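Putative S41 protease (Bacteroides fragilis NCTC 9343, PDB 3K50) is probably a serine peptidase of family S41 that pairs a PDZ domain with a ClpP/crotonase-like peptidase domain, its biological role being uncertain. Local coordinates at residues I114-N118 with G119-T123. Residues are numbered along the deposited sequence; the frame is centred on the assembly and turned at random.
Sequences IMMMN and GDYIT
Met117 and Asp120 face each other across a type I' beta turn, closed by a single antiparallel bridge, in the PDZ domain, where strand 113-117 ends and the chain doubles back. Their backbones form an antiparallel hydrogen-bonded pair: Met117 N gives a bond to Asp120 O at 2.9 Å, and Asp120 N returns one to Met117 O at 3.0 Å. Asn118 and Gly119 take the two corners with positive phi, a backbone shape that asparagine and glycine both adopt readily.

Beside the turn, selenomethionine Met116 lies over one face of the Tyr121 ring in a Met-aromatic contact, its SE 3.7 Å from the ring centroid. Bends at chi2 (-81°) and chi3 fold the chain so that SE meets the CD1-CE1 side of the ring while CE reaches on toward Gly119 O. The soft, polarisable chalcogen of a methionine, here selenium because the residue is selenomethionine, packs well on a flat pi surface. On the buried side, Ile122 crosses Ile114 at about a right angle, Ile114 CG2 touching Ile122 CD1 at 3.9 Å; the branched, apolar pair continues into Ile94, Ile140 and Leu130.

Farther out, strand 113-117 carries a classic beta bulge, where Met115 and Met116 both face Gln139 of strand 136-146. Asn118 OD1 accepts hydrogen bonds from Arg136 NE and Gln137 N, tying the corner to that same strand. Where the returning chain has diverged too far for direct pairing, a water bridges the gap, donating to Met115 O at 2.6 Å and accepting from Ile122 N at 2.9 Å.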
loop_
_atom_site.group_PDB
_atom_site.type_symbol
_atom_site.label_atom_id
_atom_site.label_comp_id
_atom_site.label_asym_id
_atom_site.label_seq_id
_atom_site.Cartn_x
_atom_site.Cartn_y
_atom_site.Cartn_z
ATOM N N ILE A 114 -11.218 8.492 18.018
ATOM C CA ILE A 114 -12.296 7.817 18.742
ATOM C C ILE A 114 -11.847 7.776 20.213
ATOM O O ILE A 114 -10.771 7.250 20.532
ATOM C CB ILE A 114 -12.575 6.421 18.229
ATOM C CG1 ILE A 114 -12.969 6.421 16.754
ATOM C CG2 ILE A 114 -13.747 5.804 18.974
ATOM C CD1 ILE A 114 -13.194 4.983 16.201
HETATM N N MSE A 115 -12.655 8.342 21.101
HETATM C CA MSE A 115 -12.311 8.466 22.536
HETATM C C MSE A 115 -13.100 7.549 23.480
HETATM O O MSE A 115 -12.593 7.196 24.556
HETATM C CB MSE A 115 -12.502 9.903 23.002
HETATM C CG MSE A 115 -11.701 10.903 22.221
HETATM SE SE MSE A 115 -12.007 12.692 22.805
HETATM C CE MSE A 115 -10.799 12.783 24.396
HETATM N N MSE A 116 -14.346 7.223 23.107
HETATM C CA MSE A 116 -15.207 6.305 23.878
HETATM C C MSE A 116 -16.101 5.529 22.950
HETATM O O MSE A 116 -16.436 6.016 21.858
HETATM C CB MSE A 116 -16.124 7.081 24.795
HETATM C CG MSE A 116 -15.405 8.094 25.622
HETATM SE SE MSE A 116 -14.549 7.393 27.161
HETATM C CE MSE A 116 -16.080 7.985 28.226
HETATM N N MSE A 117 -16.464 4.311 23.368
HETATM C CA MSE A 117 -17.428 3.475 22.657
HETATM C C MSE A 117 -18.515 3.097 23.631
HETATM O O MSE A 117 -18.263 2.423 24.627
HETATM C CB MSE A 117 -16.798 2.214 22.100
HETATM C CG MSE A 117 -15.886 2.465 20.989
HETATM SE SE MSE A 117 -15.401 0.837 20.045
HETATM C CE MSE A 117 -14.341 -0.094 21.470
ATOM N N ASN A 118 -19.735 3.516 23.336
ATOM C CA ASN A 118 -20.876 3.250 24.235
ATOM C C ASN A 118 -20.562 3.539 25.699
ATOM O O ASN A 118 -20.788 2.700 26.583
ATOM C CB ASN A 118 -21.388 1.820 24.046
ATOM C CG ASN A 118 -22.179 1.674 22.763
ATOM O OD1 ASN A 118 -21.621 1.298 21.745
ATOM N ND2 ASN A 118 -23.474 2.078 22.783
ATOM N N GLY A 119 -20.018 4.734 25.939
ATOM C CA GLY A 119 -19.681 5.187 27.286
ATOM C C GLY A 119 -18.479 4.539 27.953
ATOM O O GLY A 119 -18.157 4.897 29.061
ATOM N N ASP A 120 -17.793 3.607 27.299
ATOM C CA ASP A 120 -16.645 2.964 27.912
ATOM C C ASP A 120 -15.341 3.304 27.180
ATOM O O ASP A 120 -15.321 3.495 25.958
ATOM C CB ASP A 120 -16.832 1.444 27.895
ATOM C CG ASP A 120 -18.008 0.965 28.738
ATOM O OD1 ASP A 120 -18.730 1.783 29.359
ATOM O OD2 ASP A 120 -18.197 -0.267 28.773
ATOM N N TYR A 121 -14.243 3.321 27.926
ATOM C CA TYR A 121 -12.933 3.626 27.372
ATOM C C TYR A 121 -12.432 2.536 26.444
ATOM O O TYR A 121 -12.925 1.412 26.456
ATOM C CB TYR A 121 -11.918 3.834 28.494
ATOM C CG TYR A 121 -12.182 5.088 29.282
ATOM C CD1 TYR A 121 -11.868 6.337 28.758
ATOM C CD2 TYR A 121 -12.742 5.030 30.542
ATOM C CE1 TYR A 121 -12.115 7.492 29.465
ATOM C CE2 TYR A 121 -12.986 6.182 31.264
ATOM C CZ TYR A 121 -12.675 7.406 30.721
ATOM O OH TYR A 121 -12.927 8.549 31.446
ATOM N N ILE A 122 -11.498 2.893 25.587
ATOM C CA ILE A 122 -10.879 1.896 24.733
ATOM C C ILE A 122 -9.645 1.457 25.503
ATOM O O ILE A 122 -8.822 2.275 25.905
ATOM C CB ILE A 122 -10.482 2.412 23.357
ATOM C CG1 ILE A 122 -11.704 3.053 22.645
ATOM C CG2 ILE A 122 -9.908 1.264 22.574
ATOM C CD1 ILE A 122 -11.354 3.783 21.305
ATOM N N THR A 123 -9.559 0.152 25.731
ATOM C CA THR A 123 -8.490 -0.467 26.460
ATOM C C THR A 123 -7.952 -1.557 25.540
ATOM O O THR A 123 -8.619 -1.923 24.556
ATOM C CB THR A 123 -9.047 -1.126 27.736
ATOM O OG1 THR A 123 -9.833 -2.280 27.372
ATOM C CG2 THR A 123 -9.940 -0.133 28.565
HETATM O O HOH W 1 -10.701 5.682 25.533
#